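Local structure of 4-amino-4-deoxy-L-arabinose transferase or related glycosyltransferases of PMT family (Cupriavidus metallidurans, 5EZM) at residues W45-L49 against A115-L119; D161-A165 against G347-P351; S284-L289 against F335-I340. The protein probably transfers 4-amino-4-deoxy-L-arabinose from a polyprenyl-phosphate carrier to lipid A, as a zinc-binding membrane glycosyltransferase of the GT-C fold. One frame throughout, in Å; residues are numbered along the deposited sequence.

Contact 1: W45-L49 against A115-L119; sequences WFVSL and ALSGL. With MPG ([(Z)-octadec-9-enyl] (2R)-2,3-bis(oxidanyl)propanoate), chain B.
The carbonyl oxygen Ala115 O takes two N-H groups: the indole nitrogen Trp45 NE1 at 3.3 Å, across the contact, and Leu119 N at 3.0 Å, in the regular turn of its own helix. The indole bond is bent, with an N-H...O angle of 142°, and NE1 lies above the carbonyl plane although the oxygen itself stays close to the plane of the indole. A buried ring nitrogen is thus satisfied without breaking the helix. Trp45 gets there because its CG stands anti to the backbone N (chi1 -171°), which carries the ring across to helix 112-133. Leu119 then covers one face of the indole. Its CD2 sits 3.7 Å from the centroid of the five-membered ring and 14° off the normal, the geometry of a CH-pi contact. The other branch, Leu119 CD1, reaches Phe46 CZ at 3.6 Å, so one leucine fork serves both aromatic rings. At the rim of the indole, Trp45 CZ2 comes within 4.0 Å of Gly118 CA, where the backbone has no side chain to keep the ring away. One turn on from Trp45, Leu49 CD1 packs on Ala115 CB at 3.7 Å. The lipid MPG of chain B runs past Phe46, its C8 being 3.6 Å from Phe46 CD1. The contact therefore joins the C-terminal part of helix 31-47 to helix 112-133 beside a bound lipid chain. In the transmembrane bundle His156 meets Trp45 edge to face, helix 435-456 touches Trp45 through Tyr447, and helix 160-178 packs on Ser117 through Met162 and Thr163.

Contact 2: D161-A165 against G347-P351; sequences DMTLA and GYIVP
Asp161 lays its carboxylate against the bare backbone of Gly347, while the polar partner of that carboxylate is Lys206, outside the two segments. Asp161 OD2 lies 3.1 Å from Gly347 CA; no hydrogen bond crosses the contact. A CB on Gly347 would point straight at the carboxylate, so the missing side chain is what permits the fit. The other oxygen, Asp161 OD1, forms the salt bridge with Lys206 of helix 185-206 and also faces the edge of the Tyr348 ring, 4.2 Å from Tyr348 CD1.

The apolar side centres on Val350 CG1. With CG1 anti to the backbone N (chi1 178°), the methyl is directed at Met162 and Ala165 of helix 160-178. Val350 CG1 meets Ala165 CB at 3.6 Å and Met162 CE at 3.7 Å. The methionine chain, bent at chi2 and chi3, brings its methyl round to cross the valine at about a right angle. Ala165 CB also rests 4.0 Å from Pro351 CA.

Backbone proximity is the third element: the CA atoms of Ala165 and Pro351 are 4.3 Å apart, so the two backbones nearly touch. Residues 347-351 have helical torsions without the regular helical bonds, although Val350 N does bond to Gly347 O. The arrangement brings helix 160-178 against the irregular helical turn that leads into helix 352-365, near the metal site of this GT-C enzyme, with the Tyr348 side chain about 7 Å from that of His270, a zinc ligand.

Contact 3: S284-L289 against F335-I340; sequences SVFYFL and FVFFSI. With MPG ([(Z)-octadec-9-enyl] (2R)-2,3-bis(oxidanyl)propanoate), chain C; MPG ([(Z)-octadec-9-enyl] (2R)-2,3-bis(oxidanyl)propanoate), chain Q; MPG ([(Z)-octadec-9-enyl] (2R)-2,3-bis(oxidanyl)propanoate), chain Z; MPG ([(Z)-octadec-9-enyl] (2R)-2,3-bis(oxidanyl)propanoate), chain D.
A type I beta turn from Ser284 to Tyr287 brings Val285 beside Ser339, their CA atoms 5.1 Å apart, so that the entry to helix 288-295 packs on the C-terminal end of helix 323-339 in the GT-C transmembrane bundle. Val285 CA lies 3.5 Å from Ser339 O with an angle of 151° at the hydrogen, a well-aligned CA-H...O contact. Phe288 has the largest buried share of any residue here. Its CG is anti to the carbonyl carbon (chi1 -67°), which turns the ring toward Phe338, where Phe288 CE2 meets Phe338 CB at 3.6 Å. Phe338 O and Ser339 OG lie at the ring's edge, near its plane, while Tyr287 CD2 stands over the centre of one face. Phe335 approaches from the preceding helical turn. Its CE1 touches Phe288 CB at 3.5 Å, and its edge points in plane at Phe288 O. With an alanine in place of Phe288, the ring that fills the space between Tyr287 and Phe338 is gone, and the Tyr287 ring would probably be freer to turn beside the gap opened against helix 323-339. Lipid chains border the contact: MPG C7 of chain C is 3.7 Å from Tyr287 CD1, and MPG C7 of chain D is 3.7 Å from Phe338 CE1, in the ring plane. A water donates to Ser339 OG at 2.8 Å, and its further bonds to Phe288 N and Val285 O, which would bridge the segments, are modelled too short to be more than doubtful. Ser339 OG in turn donates to Phe335 O at 2.8 Å, while Ser339 N bonds to the same oxygen from the opposite face of the carbonyl plane.

Overall arrangement
The three contacts lie in a row through the transmembrane bundle, contact 2 in the middle. Contact 1 and contact 2 have centres 15 Å apart and touch where Ser117 of helix 112-133 packs on Met162 and Thr163 of helix 160-178. Contact 2 and contact 3, with centres 14 Å apart, meet through Tyr348 and Ile349, which pack on Phe288, Phe335 and Phe338. Contacts 1 and 3 do not touch, their nearest atoms being about 16 Å apart. Along the sequence contact 1 closes before contact 2 opens, and contact 3 is nested inside the loop that contact 2 closes. Parts of the bundle as far apart as residues 45 and 351 are thus linked through touching contacts, with the middle one nearest the zinc site.

Contact 1: W45-L49 against A115-L119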
loop_
_atom_site.group_PDB
_atom_site.type_symbol
_atom_site.label_atom_id
_atom_site.label_comp_id
_atom_site.label_asym_id
_atom_site.label_seq_id
_atom_site.Cartn_x
_atom_site.Cartn_y
_atom_site.Cartn_z
ATOM N N TRP A 45 -12.634 8.290 -5.434
ATOM C CA TRP A 45 -11.822 7.137 -5.064
ATOM C C TRP A 45 -11.102 6.551 -6.270
ATOM O O TRP A 45 -9.918 6.198 -6.184
ATOM C CB TRP A 45 -12.708 6.087 -4.398
ATOM C CG TRP A 45 -11.968 4.940 -3.790
ATOM C CD1 TRP A 45 -11.647 3.758 -4.393
ATOM C CD2 TRP A 45 -11.473 4.855 -2.449
ATOM N NE1 TRP A 45 -10.977 2.947 -3.511
ATOM C CE2 TRP A 45 -10.856 3.598 -2.312
ATOM C CE3 TRP A 45 -11.489 5.722 -1.353
ATOM C CZ2 TRP A 45 -10.261 3.188 -1.121
ATOM C CZ3 TRP A 45 -10.897 5.313 -0.174
ATOM C CH2 TRP A 45 -10.293 4.058 -0.066
ATOM N N PHE A 46 -11.787 6.448 -7.407
ATOM C CA PHE A 46 -11.218 5.791 -8.579
ATOM C C PHE A 46 -10.530 6.751 -9.539
ATOM O O PHE A 46 -9.455 6.426 -10.057
ATOM C CB PHE A 46 -12.300 4.994 -9.314
ATOM C CG PHE A 46 -12.720 3.755 -8.579
ATOM C CD1 PHE A 46 -11.975 2.590 -8.679
ATOM C CD2 PHE A 46 -13.841 3.761 -7.766
ATOM C CE1 PHE A 46 -12.345 1.451 -7.992
ATOM C CE2 PHE A 46 -14.217 2.620 -7.076
ATOM C CZ PHE A 46 -13.468 1.466 -7.190
ATOM N N VAL A 47 -11.112 7.929 -9.784
ATOM C CA VAL A 47 -10.476 8.901 -10.671
ATOM C C VAL A 47 -9.076 9.242 -10.169
ATOM O O VAL A 47 -8.102 9.231 -10.933
ATOM C CB VAL A 47 -11.352 10.159 -10.811
ATOM C CG1 VAL A 47 -10.565 11.287 -11.469
ATOM C CG2 VAL A 47 -12.606 9.839 -11.610
ATOM N N SER A 48 -8.951 9.515 -8.866
ATOM C CA SER A 48 -7.652 9.841 -8.286
ATOM C C SER A 48 -6.625 8.731 -8.479
ATOM O O SER A 48 -5.423 8.986 -8.339
ATOM C CB SER A 48 -7.806 10.152 -6.796
ATOM O OG SER A 48 -8.471 9.098 -6.124
ATOM N N LEU A 49 -7.066 7.510 -8.795
ATOM C CA LEU A 49 -6.114 6.441 -9.069
ATOM C C LEU A 49 -5.268 6.738 -10.301
ATOM O O LEU A 49 -4.086 6.380 -10.340
ATOM C CB LEU A 49 -6.849 5.115 -9.255
ATOM C CG LEU A 49 -7.460 4.455 -8.023
ATOM C CD1 LEU A 49 -8.166 3.173 -8.427
ATOM C CD2 LEU A 49 -6.391 4.179 -6.980
ATOM N N ALA A 115 -6.916 -0.251 -4.126
ATOM C CA ALA A 115 -8.157 0.509 -4.011
ATOM C C ALA A 115 -9.304 -0.395 -3.585
ATOM O O ALA A 115 -10.064 -0.066 -2.661
ATOM C CB ALA A 115 -8.481 1.203 -5.334
ATOM N N LEU A 116 -9.435 -1.552 -4.242
ATOM C CA LEU A 116 -10.460 -2.505 -3.835
ATOM C C LEU A 116 -10.216 -3.008 -2.418
ATOM O O LEU A 116 -11.174 -3.259 -1.678
ATOM C CB LEU A 116 -10.522 -3.673 -4.820
ATOM C CG LEU A 116 -10.872 -3.306 -6.264
ATOM C CD1 LEU A 116 -10.955 -4.557 -7.123
ATOM C CD2 LEU A 116 -12.173 -2.520 -6.331
ATOM N N SER A 117 -8.949 -3.151 -2.018
ATOM C CA SER A 117 -8.665 -3.529 -0.639
ATOM C C SER A 117 -9.153 -2.464 0.331
ATOM O O SER A 117 -9.719 -2.786 1.382
ATOM C CB SER A 117 -7.170 -3.775 -0.452
ATOM O OG SER A 117 -6.769 -4.955 -1.122
ATOM N N GLY A 118 -8.943 -1.190 -0.003
ATOM C CA GLY A 118 -9.422 -0.124 0.864
ATOM C C GLY A 118 -10.931 -0.133 1.005
ATOM O O GLY A 118 -11.468 -0.101 2.120
ATOM N N LEU A 119 -11.639 -0.188 -0.130
ATOM C CA LEU A 119 -13.094 -0.285 -0.074
ATOM C C LEU A 119 -13.533 -1.500 0.732
ATOM O O LEU A 119 -14.496 -1.429 1.504
ATOM C CB LEU A 119 -13.676 -0.347 -1.485
ATOM C CG LEU A 119 -13.485 0.893 -2.354
ATOM C CD1 LEU A 119 -14.122 0.683 -3.721
ATOM C CD2 LEU A 119 -14.068 2.114 -1.661
HETATM C C2 MPG B . -9.381 8.346 -14.766
HETATM C C3 MPG B . -9.939 6.948 -15.002
HETATM C C4 MPG B . -10.368 6.260 -13.716
HETATM C C5 MPG B . -10.762 4.796 -13.969
HETATM C C6 MPG B . -11.622 4.192 -12.847
HETATM C C7 MPG B . -12.081 2.760 -13.189
HETATM C C8 MPG B . -12.934 2.119 -12.069
HETATM C C9 MPG B . -13.066 0.585 -12.233
HETATM C C10 MPG B . -13.678 -0.093 -10.976
HETATM C C11 MPG B . -13.528 -1.630 -10.999
HETATM C C12 MPG B . -14.305 -2.330 -9.831
HETATM C C1 MPG B . -8.832 8.981 -16.048
#

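Contact 2: D161-A165 against G347-P351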
loop_
_atom_site.group_PDB
_atom_site.type_symbol
_atom_site.label_atom_id
_atom_site.label_comp_id
_atom_site.label_asym_id
_atom_site.label_seq_id
_atom_site.Cartn_x
_atom_site.Cartn_y
_atom_site.Cartn_z
ATOM N N ASP A 161 1.010 -3.639 1.327
ATOM C CA ASP A 161 0.553 -3.424 2.695
ATOM C C ASP A 161 -0.944 -3.143 2.766
ATOM O O ASP A 161 -1.601 -3.545 3.733
ATOM C CB ASP A 161 1.347 -2.281 3.329
ATOM C CG ASP A 161 2.836 -2.574 3.386
ATOM O OD1 ASP A 161 3.203 -3.712 3.750
ATOM O OD2 ASP A 161 3.637 -1.673 3.054
ATOM N N MET A 162 -1.506 -2.469 1.760
ATOM C CA MET A 162 -2.939 -2.195 1.790
ATOM C C MET A 162 -3.755 -3.427 1.409
ATOM O O MET A 162 -4.844 -3.643 1.953
ATOM C CB MET A 162 -3.273 -1.015 0.875
ATOM C CG MET A 162 -4.771 -0.771 0.676
ATOM S SD MET A 162 -5.753 -0.667 2.199
ATOM C CE MET A 162 -4.945 0.691 3.032
ATOM N N THR A 163 -3.254 -4.245 0.481
ATOM C CA THR A 163 -3.922 -5.509 0.186
ATOM C C THR A 163 -3.971 -6.392 1.427
ATOM O O THR A 163 -5.038 -6.897 1.815
ATOM C CB THR A 163 -3.203 -6.231 -0.958
ATOM O OG1 THR A 163 -2.809 -5.284 -1.957
ATOM C CG2 THR A 163 -4.117 -7.263 -1.590
ATOM N N LEU A 164 -2.815 -6.571 2.077
ATOM C CA LEU A 164 -2.779 -7.318 3.329
ATOM C C LEU A 164 -3.675 -6.681 4.383
ATOM O O LEU A 164 -4.292 -7.391 5.186
ATOM C CB LEU A 164 -1.343 -7.417 3.838
ATOM C CG LEU A 164 -1.156 -8.219 5.124
ATOM C CD1 LEU A 164 -1.557 -9.666 4.901
ATOM C CD2 LEU A 164 0.278 -8.124 5.618
ATOM N N ALA A 165 -3.774 -5.349 4.387
ATOM C CA ALA A 165 -4.615 -4.676 5.370
ATOM C C ALA A 165 -6.091 -4.957 5.121
ATOM O O ALA A 165 -6.873 -5.084 6.071
ATOM C CB ALA A 165 -4.344 -3.174 5.352
ATOM N N GLY A 347 4.234 0.907 5.961
ATOM C CA GLY A 347 3.098 0.078 5.595
ATOM C C GLY A 347 2.814 -1.061 6.554
ATOM O O GLY A 347 1.659 -1.485 6.667
ATOM N N TYR A 348 3.838 -1.553 7.261
ATOM C CA TYR A 348 3.632 -2.620 8.237
ATOM C C TYR A 348 2.484 -2.297 9.182
ATOM O O TYR A 348 1.729 -3.191 9.586
ATOM C CB TYR A 348 4.909 -2.865 9.048
ATOM C CG TYR A 348 6.049 -3.504 8.285
ATOM C CD1 TYR A 348 5.903 -3.882 6.958
ATOM C CD2 TYR A 348 7.272 -3.736 8.900
ATOM C CE1 TYR A 348 6.944 -4.463 6.260
ATOM C CE2 TYR A 348 8.320 -4.319 8.213
ATOM C CZ TYR A 348 8.151 -4.682 6.893
ATOM O OH TYR A 348 9.190 -5.264 6.201
ATOM N N ILE A 349 2.329 -1.018 9.540
ATOM C CA ILE A 349 1.365 -0.652 10.573
ATOM C C ILE A 349 -0.042 -0.451 10.026
ATOM O O ILE A 349 -0.982 -0.280 10.817
ATOM C CB ILE A 349 1.847 0.606 11.326
ATOM C CG1 ILE A 349 1.395 0.552 12.780
ATOM C CG2 ILE A 349 1.333 1.872 10.668
ATOM C CD1 ILE A 349 1.756 -0.739 13.465
ATOM N N VAL A 350 -0.226 -0.499 8.702
ATOM C CA VAL A 350 -1.550 -0.226 8.128
ATOM C C VAL A 350 -2.634 -1.161 8.648
ATOM O O VAL A 350 -3.748 -0.685 8.914
ATOM C CB VAL A 350 -1.466 -0.199 6.595
ATOM C CG1 VAL A 350 -2.838 0.025 5.997
ATOM C CG2 VAL A 350 -0.514 0.901 6.133
ATOM N N PRO A 351 -2.408 -2.473 8.823
ATOM C CA PRO A 351 -3.500 -3.348 9.294
ATOM C C PRO A 351 -4.152 -2.937 10.615
ATOM O O PRO A 351 -5.216 -3.482 10.940
ATOM C CB PRO A 351 -2.816 -4.715 9.424
ATOM C CG PRO A 351 -1.783 -4.692 8.389
ATOM C CD PRO A 351 -1.256 -3.276 8.370
#

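Contact 3: S284-L289 against F335-I340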
loop_
_atom_site.group_PDB
_atom_site.type_symbol
_atom_site.label_atom_id
_atom_site.label_comp_id
_atom_site.label_asym_id
_atom_site.label_seq_id
_atom_site.Cartn_x
_atom_site.Cartn_y
_atom_site.Cartn_z
ATOM N N SER A 284 14.149 3.059 15.692
ATOM C CA SER A 284 13.837 3.063 17.112
ATOM C C SER A 284 12.494 2.382 17.371
ATOM O O SER A 284 11.698 2.134 16.461
ATOM C CB SER A 284 13.809 4.489 17.655
ATOM O OG SER A 284 12.654 5.176 17.206
ATOM N N VAL A 285 12.244 2.084 18.649
ATOM C CA VAL A 285 10.993 1.440 19.030
ATOM C C VAL A 285 9.812 2.390 18.875
ATOM O O VAL A 285 8.665 1.938 18.801
ATOM C CB VAL A 285 11.094 0.895 20.470
ATOM C CG1 VAL A 285 11.046 2.031 21.488
ATOM C CG2 VAL A 285 10.006 -0.138 20.741
ATOM N N PHE A 286 10.062 3.698 18.808
ATOM C CA PHE A 286 9.015 4.688 18.604
ATOM C C PHE A 286 8.759 4.975 17.125
ATOM O O PHE A 286 8.132 5.990 16.795
ATOM C CB PHE A 286 9.371 5.985 19.333
ATOM C CG PHE A 286 9.971 5.772 20.690
ATOM C CD1 PHE A 286 9.169 5.483 21.778
ATOM C CD2 PHE A 286 11.341 5.866 20.877
ATOM C CE1 PHE A 286 9.721 5.288 23.029
ATOM C CE2 PHE A 286 11.900 5.673 22.123
ATOM C CZ PHE A 286 11.090 5.382 23.201
ATOM N N TYR A 287 9.221 4.093 16.233
ATOM C CA TYR A 287 9.170 4.368 14.800
ATOM C C TYR A 287 7.739 4.578 14.316
ATOM O O TYR A 287 7.465 5.516 13.556
ATOM C CB TYR A 287 9.841 3.224 14.039
ATOM C CG TYR A 287 9.765 3.327 12.533
ATOM C CD1 TYR A 287 10.654 4.122 11.826
ATOM C CD2 TYR A 287 8.815 2.608 11.817
ATOM C CE1 TYR A 287 10.593 4.214 10.452
ATOM C CE2 TYR A 287 8.744 2.692 10.441
ATOM C CZ TYR A 287 9.635 3.497 9.762
ATOM O OH TYR A 287 9.568 3.584 8.389
ATOM N N PHE A 288 6.813 3.727 14.748
ATOM C CA PHE A 288 5.438 3.762 14.267
ATOM C C PHE A 288 4.546 4.709 15.059
ATOM O O PHE A 288 3.332 4.728 14.830
ATOM C CB PHE A 288 4.836 2.355 14.290
ATOM C CG PHE A 288 5.472 1.410 13.319
ATOM C CD1 PHE A 288 5.170 1.480 11.969
ATOM C CD2 PHE A 288 6.368 0.450 13.752
ATOM C CE1 PHE A 288 5.749 0.609 11.067
ATOM C CE2 PHE A 288 6.953 -0.425 12.854
ATOM C CZ PHE A 288 6.644 -0.345 11.510
ATOM N N LEU A 289 5.113 5.495 15.988
ATOM C CA LEU A 289 4.280 6.403 16.777
ATOM C C LEU A 289 3.833 7.612 15.959
ATOM O O LEU A 289 2.616 7.857 15.858
ATOM C CB LEU A 289 5.008 6.793 18.066
ATOM C CG LEU A 289 4.211 7.584 19.100
ATOM C CD1 LEU A 289 2.880 6.905 19.380
ATOM C CD2 LEU A 289 5.020 7.742 20.379
ATOM N N PHE A 335 0.657 -3.207 16.726
ATOM C CA PHE A 335 1.532 -2.044 16.839
ATOM C C PHE A 335 2.813 -2.386 17.589
ATOM O O PHE A 335 3.915 -2.078 17.122
ATOM C CB PHE A 335 0.796 -0.897 17.533
ATOM C CG PHE A 335 1.625 0.348 17.691
ATOM C CD1 PHE A 335 1.664 1.300 16.686
ATOM C CD2 PHE A 335 2.357 0.570 18.845
ATOM C CE1 PHE A 335 2.426 2.448 16.829
ATOM C CE2 PHE A 335 3.120 1.713 18.992
ATOM C CZ PHE A 335 3.157 2.654 17.986
ATOM N N VAL A 336 2.692 -3.019 18.759
ATOM C CA VAL A 336 3.894 -3.338 19.521
ATOM C C VAL A 336 4.682 -4.451 18.846
ATOM O O VAL A 336 5.902 -4.549 19.027
ATOM C CB VAL A 336 3.546 -3.700 20.979
ATOM C CG1 VAL A 336 2.727 -2.595 21.616
ATOM C CG2 VAL A 336 2.826 -5.034 21.050
ATOM N N PHE A 337 4.017 -5.300 18.057
ATOM C CA PHE A 337 4.743 -6.339 17.335
ATOM C C PHE A 337 5.682 -5.726 16.307
ATOM O O PHE A 337 6.873 -6.057 16.262
ATOM C CB PHE A 337 3.773 -7.306 16.658
ATOM C CG PHE A 337 4.443 -8.246 15.692
ATOM C CD1 PHE A 337 5.112 -9.369 16.149
ATOM C CD2 PHE A 337 4.415 -8.000 14.328
ATOM C CE1 PHE A 337 5.734 -10.233 15.266
ATOM C CE2 PHE A 337 5.035 -8.860 13.438
ATOM C CZ PHE A 337 5.695 -9.978 13.908
ATOM N N PHE A 338 5.163 -4.829 15.466
ATOM C CA PHE A 338 6.033 -4.199 14.483
ATOM C C PHE A 338 6.963 -3.171 15.110
ATOM O O PHE A 338 8.007 -2.863 14.527
ATOM C CB PHE A 338 5.198 -3.565 13.371
ATOM C CG PHE A 338 4.537 -4.569 12.478
ATOM C CD1 PHE A 338 5.301 -5.451 11.730
ATOM C CD2 PHE A 338 3.160 -4.639 12.384
ATOM C CE1 PHE A 338 4.705 -6.385 10.907
ATOM C CE2 PHE A 338 2.556 -5.569 11.560
ATOM C CZ PHE A 338 3.330 -6.444 10.820
ATOM N N SER A 339 6.622 -2.649 16.290
ATOM C CA SER A 339 7.466 -1.658 16.942
ATOM C C SER A 339 8.711 -2.273 17.566
ATOM O O SER A 339 9.698 -1.561 17.775
ATOM C CB SER A 339 6.670 -0.903 18.005
ATOM O OG SER A 339 5.733 -0.028 17.401
ATOM N N ILE A 340 8.689 -3.575 17.870
ATOM C CA ILE A 340 9.858 -4.263 18.409
ATOM C C ILE A 340 10.558 -5.118 17.368
ATOM O O ILE A 340 11.505 -5.839 17.707
ATOM C CB ILE A 340 9.489 -5.126 19.632
ATOM C CG1 ILE A 340 8.585 -6.287 19.209
ATOM C CG2 ILE A 340 8.816 -4.276 20.702
ATOM C CD1 ILE A 340 8.078 -7.120 20.369
HETATM C C2 MPG C . 9.611 10.534 18.349
HETATM C C3 MPG C . 9.764 9.191 17.646
HETATM C C4 MPG C . 10.853 9.215 16.585
HETATM C C5 MPG C . 10.843 7.958 15.698
HETATM C C6 MPG C . 12.221 7.694 15.070
HETATM C C7 MPG C . 12.241 6.431 14.190
HETATM C C8 MPG C . 13.681 5.943 13.896
HETATM C C1 MPG C . 8.419 10.554 19.312
HETATM C C2 MPG Q . 2.474 13.508 12.613
HETATM C C3 MPG Q . 3.340 13.652 11.368
HETATM C C4 MPG Q . 3.834 12.310 10.850
HETATM C C5 MPG Q . 5.327 12.333 10.480
HETATM C C6 MPG Q . 5.851 10.938 10.100
HETATM C C7 MPG Q . 7.330 10.740 10.483
HETATM C C8 MPG Q . 7.750 9.252 10.410
HETATM C C9 MPG Q . 8.979 8.931 11.298
HETATM C C10 MPG Q . 9.338 7.420 11.266
HETATM C C1 MPG Q . 1.872 14.840 13.062
HETATM C C2 MPG Z . 2.296 -7.490 23.726
HETATM C C3 MPG Z . 0.821 -7.155 23.543
HETATM C C4 MPG Z . 0.312 -6.203 24.616
HETATM C C5 MPG Z . -1.221 -6.076 24.605
HETATM C C6 MPG Z . -1.760 -5.105 25.671
HETATM C C7 MPG Z . -3.300 -5.066 25.674
HETATM C C8 MPG Z . -3.891 -4.161 26.780
HETATM C C9 MPG Z . -5.401 -4.432 27.004
HETATM C C10 MPG Z . -6.036 -3.485 28.061
HETATM C C11 MPG Z . -7.404 -3.992 28.568
HETATM C C12 MPG Z . -8.316 -2.833 29.101
HETATM C C1 MPG Z . 2.827 -8.425 22.636
HETATM C C2 MPG D . 6.418 -14.875 11.170
HETATM C C3 MPG D . 6.573 -13.386 11.456
HETATM C C4 MPG D . 7.078 -12.618 10.244
HETATM C C5 MPG D . 7.002 -11.093 10.425
HETATM C C6 MPG D . 7.293 -10.344 9.115
HETATM C C7 MPG D . 6.512 -9.022 9.009
HETATM C C8 MPG D . 6.310 -8.579 7.539
HETATM C C9 MPG D . 4.995 -7.788 7.325
HETATM C C1 MPG D . 6.170 -15.698 12.437
HETATM O O HOH W 1 6.999 2.429 16.987
#